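Local coordinates for nucleotide-binding protein, universal stress protein UspA family (Lactobacillus plantarum, PDB 3S3T) that binds ATP as a member of the universal stress protein family and probably acts in the cellular response to stress, though its exact function is unknown, at residues Ala67-Ala70 and Met71-Gln75; Phe22-Ala25 and Val26-Gln30. All blocks are in the same frame, centred on the assembly; numbering follows the deposited sequence.

Contact 1: Ala67-Ala70 and Met71-Gln75; sequences AKDA and MRQRQ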
# COMPACT_ATOMS: atom_id res chain seq x y z
N ALA A 67 8.87 11.58 25.88
CA ALA A 67 7.52 11.82 25.39
C ALA A 67 6.67 12.66 26.39
O ALA A 67 5.92 13.57 25.99
CB ALA A 67 6.83 10.48 25.12
N LYS A 68 6.78 12.33 27.67
CA LYS A 68 6.00 13.03 28.70
C LYS A 68 6.41 14.49 28.76
O LYS A 68 5.58 15.37 28.96
CB LYS A 68 6.14 12.32 30.06
CG LYS A 68 5.34 10.97 30.08
CD LYS A 68 5.39 10.18 31.44
CE LYS A 68 6.19 8.85 31.36
NZ LYS A 68 7.45 8.81 32.21
N ASP A 69 7.70 14.76 28.57
CA ASP A 69 8.16 16.14 28.56
C ASP A 69 7.66 16.86 27.30
O ASP A 69 7.34 18.04 27.35
CB ASP A 69 9.69 16.24 28.66
CG ASP A 69 10.16 17.68 28.59
OD1 ASP A 69 9.98 18.41 29.61
OD2 ASP A 69 10.63 18.08 27.50
N ALA A 70 7.59 16.16 26.17
CA ALA A 70 7.03 16.81 24.98
C ALA A 70 5.52 17.13 25.17
O ALA A 70 5.03 18.14 24.69
CB ALA A 70 7.25 15.96 23.77
N MSE A 71 4.80 16.25 25.89
CA MSE A 71 3.38 16.45 26.17
C MSE A 71 3.18 17.66 27.09
O MSE A 71 2.31 18.50 26.83
CB MSE A 71 2.79 15.19 26.80
CG MSE A 71 2.69 14.01 25.85
SE MSE A 71 1.62 14.43 24.25
CE MSE A 71 1.71 12.68 23.45
N ARG A 72 3.99 17.76 28.14
CA ARG A 72 4.02 18.95 28.99
C ARG A 72 4.09 20.22 28.17
O ARG A 72 3.25 21.10 28.33
CB ARG A 72 5.19 18.89 29.95
CG ARG A 72 4.91 18.05 31.19
CD ARG A 72 5.91 18.36 32.33
NE ARG A 72 5.83 17.38 33.43
CZ ARG A 72 6.31 16.13 33.40
NH1 ARG A 72 6.90 15.64 32.32
NH2 ARG A 72 6.18 15.35 34.48
N GLN A 73 5.06 20.30 27.26
CA GLN A 73 5.20 21.46 26.37
C GLN A 73 3.95 21.66 25.53
O GLN A 73 3.52 22.80 25.31
CB GLN A 73 6.39 21.33 25.42
CG GLN A 73 7.75 21.36 26.08
CD GLN A 73 8.89 21.37 25.05
OE1 GLN A 73 9.13 20.39 24.35
NE2 GLN A 73 9.60 22.49 24.98
N ARG A 74 3.36 20.57 25.04
CA ARG A 74 2.16 20.72 24.23
C ARG A 74 0.96 21.31 25.04
O ARG A 74 0.25 22.14 24.52
CB ARG A 74 1.79 19.40 23.55
CG ARG A 74 2.76 19.03 22.42
CD ARG A 74 2.39 17.75 21.76
NE ARG A 74 3.39 17.33 20.77
CZ ARG A 74 4.21 16.30 20.91
NH1 ARG A 74 4.18 15.52 21.99
NH2 ARG A 74 5.06 16.05 19.96
N GLN A 75 0.78 20.87 26.29
CA GLN A 75 -0.28 21.39 27.17
C GLN A 75 -0.11 22.87 27.38
O GLN A 75 -1.10 23.60 27.46
CB GLN A 75 -0.24 20.75 28.55
CG GLN A 75 -0.70 19.33 28.61
CD GLN A 75 -2.19 19.19 28.80
OE1 GLN A 75 -2.94 20.19 28.78
NE2 GLN A 75 -2.65 17.95 28.97
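The amides of M71 to R74 donate in turn to the carbonyl oxygens of A67 to A70, four successive i+4 to i bonds of one continuous alpha-helix, the R72 N to K68 O bond measuring 3.0 Å and running nearly straight at 171°. R74, extended from CG to NE, runs back along the helix with its CG 3.3 Å from A70 O, and its NH1 ends 3.6 Å from A70 CB, the guanidinium meeting the methyl obliquely. Q19 OE1 of helix 16-32 accepts a bond from R74 NE, which helps fix the head group. R72 turns back too: with CG anti to its own carbonyl carbon (chi1 -82°), NH1 comes to 3.6 Å from K68 O, which lies oblique to the guanidinium, while D69 CA lies at the edge in its plane. M71 is a selenomethionine, and its CG lies 3.3 Å from A67 O before the chain bends at chi2 and leads into the buried side. There M71 packs on A38 and Y40 of strand 35-43 and on T88 and I90 of strand 87-93, while A67 touches Y40 and I90, so this face of helix 53-78 lies against two neighbouring strands of the parallel sheet.

Contact 2: Phe22-Ala25 and Val26-Gln30; sequences FTEA and VNIAQ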
# COMPACT_ATOMS: atom_id res chain seq x y z
N PHE A 22 0.52 17.83 15.11
CA PHE A 22 -0.07 18.28 16.34
C PHE A 22 -0.46 19.74 16.22
O PHE A 22 -1.57 20.14 16.61
CB PHE A 22 0.86 18.07 17.51
CG PHE A 22 0.38 18.71 18.75
CD1 PHE A 22 0.88 19.95 19.15
CD2 PHE A 22 -0.64 18.12 19.48
CE1 PHE A 22 0.41 20.57 20.30
CE2 PHE A 22 -1.12 18.76 20.65
CZ PHE A 22 -0.58 19.97 21.05
N THR A 23 0.42 20.54 15.63
CA THR A 23 0.14 21.99 15.50
C THR A 23 -1.13 22.25 14.72
O THR A 23 -1.92 23.11 15.11
CB THR A 23 1.33 22.73 14.89
OG1 THR A 23 2.43 22.56 15.78
CG2 THR A 23 1.03 24.25 14.72
N GLU A 24 -1.35 21.48 13.65
CA GLU A 24 -2.58 21.58 12.86
C GLU A 24 -3.78 21.01 13.58
O GLU A 24 -4.89 21.57 13.46
CB GLU A 24 -2.42 20.94 11.49
CG GLU A 24 -3.63 21.08 10.57
CD GLU A 24 -4.06 22.51 10.36
OE1 GLU A 24 -5.24 22.71 10.04
OE2 GLU A 24 -3.23 23.43 10.55
N ALA A 25 -3.58 19.94 14.36
CA ALA A 25 -4.67 19.38 15.17
C ALA A 25 -5.20 20.42 16.16
O ALA A 25 -6.41 20.54 16.35
CB ALA A 25 -4.23 18.08 15.92
N VAL A 26 -4.32 21.21 16.75
CA VAL A 26 -4.80 22.24 17.68
C VAL A 26 -5.61 23.32 16.96
O VAL A 26 -6.57 23.85 17.49
CB VAL A 26 -3.65 22.91 18.42
CG1 VAL A 26 -4.19 24.04 19.35
CG2 VAL A 26 -2.89 21.88 19.22
N ASN A 27 -5.19 23.65 15.75
CA ASN A 27 -5.90 24.56 14.88
C ASN A 27 -7.33 24.05 14.54
O ASN A 27 -8.32 24.78 14.59
CB ASN A 27 -5.04 24.70 13.63
CG ASN A 27 -5.44 25.83 12.75
OD1 ASN A 27 -6.48 26.48 12.95
ND2 ASN A 27 -4.58 26.11 11.76
N ILE A 28 -7.42 22.77 14.20
CA ILE A 28 -8.70 22.16 13.88
C ILE A 28 -9.57 22.13 15.14
O ILE A 28 -10.76 22.45 15.08
CB ILE A 28 -8.51 20.72 13.34
CG1 ILE A 28 -7.71 20.72 12.03
CG2 ILE A 28 -9.87 20.05 13.05
CD1 ILE A 28 -7.27 19.31 11.56
N ALA A 29 -8.94 21.75 16.25
CA ALA A 29 -9.60 21.66 17.53
C ALA A 29 -10.24 23.02 17.92
O ALA A 29 -11.42 23.08 18.26
CB ALA A 29 -8.63 21.17 18.60
N GLN A 30 -9.44 24.08 17.83
CA GLN A 30 -9.89 25.46 18.06
C GLN A 30 -11.09 25.79 17.17
O GLN A 30 -12.06 26.36 17.65
CB GLN A 30 -8.73 26.46 17.82
CG GLN A 30 -9.16 27.89 17.47
CD GLN A 30 -8.03 28.89 17.62
OE1 GLN A 30 -7.18 28.76 18.53
NE2 GLN A 30 -8.00 29.88 16.74
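F22 and V26, one helical turn apart, meet methyl to ring face in the helix of a beta-alpha-beta unit (strand 7-11, helix 16-32, strand 35-43) of the universal stress protein fold. V26 CG2 stands 3.5 Å above the ring plane, offset toward the rim, in a CH-pi contact 24° off the ring normal, and F22 CZ is the ring atom nearest to it. The ring comes up beside this methyl because F22 holds CG opposite its own backbone N (chi1 171°). F22 also makes a cation-pi contact with R74, and both F22 and V26 pack on F77 and V78 of helix 53-78.

E24 works on another side of the helix. Bent at chi2, its chain curls forward so that the side chains of E24 and N27 cross obliquely, carboxylate and amide planes 61° apart. N27 ND2 donates to E24 OE2 over 3.2 Å in a noticeably bent bond, reaching the syn side but well out of the carboxylate plane, with OE2 in turn out of the amide plane; OE2 also bonds a glycerol, probably from the crystallisation liquor. N27 ND2 has a further acceptor in A3 O of the second subunit, whose Y5 packs on E24. With E24 cut back to an alanine, the N27 amide would probably keep A3 O but lose its acceptor on its own helix, freer to turn, and Y5 would lose part of its packing. The other carboxylate oxygen of the glutamate faces the isoleucine one turn on, the two side chains crossing at about a right angle: E24 OE1 lies 3.7 Å from I28 CG1.

Overall arrangement
Strand 7-11 leads from the N-terminal end of the chain into helix 16-32, where contact 2 joins neighbouring turns. The chain then returns through strand 35-43 and reaches helix 53-78, which carries contact 1. Neither contact closes a long loop; each lies within a single helix, and they follow in series without nesting or crossing. Their centres are about 15 Å apart, yet they touch where R74 CB packs 3.5 Å from F22 CZ, tying the two helices together. Both helices lean on strand 35-43, contact 2 also on strand 7-11 and contact 1 on strand 87-93, so the pair spans three adjacent strands of the parallel sheet.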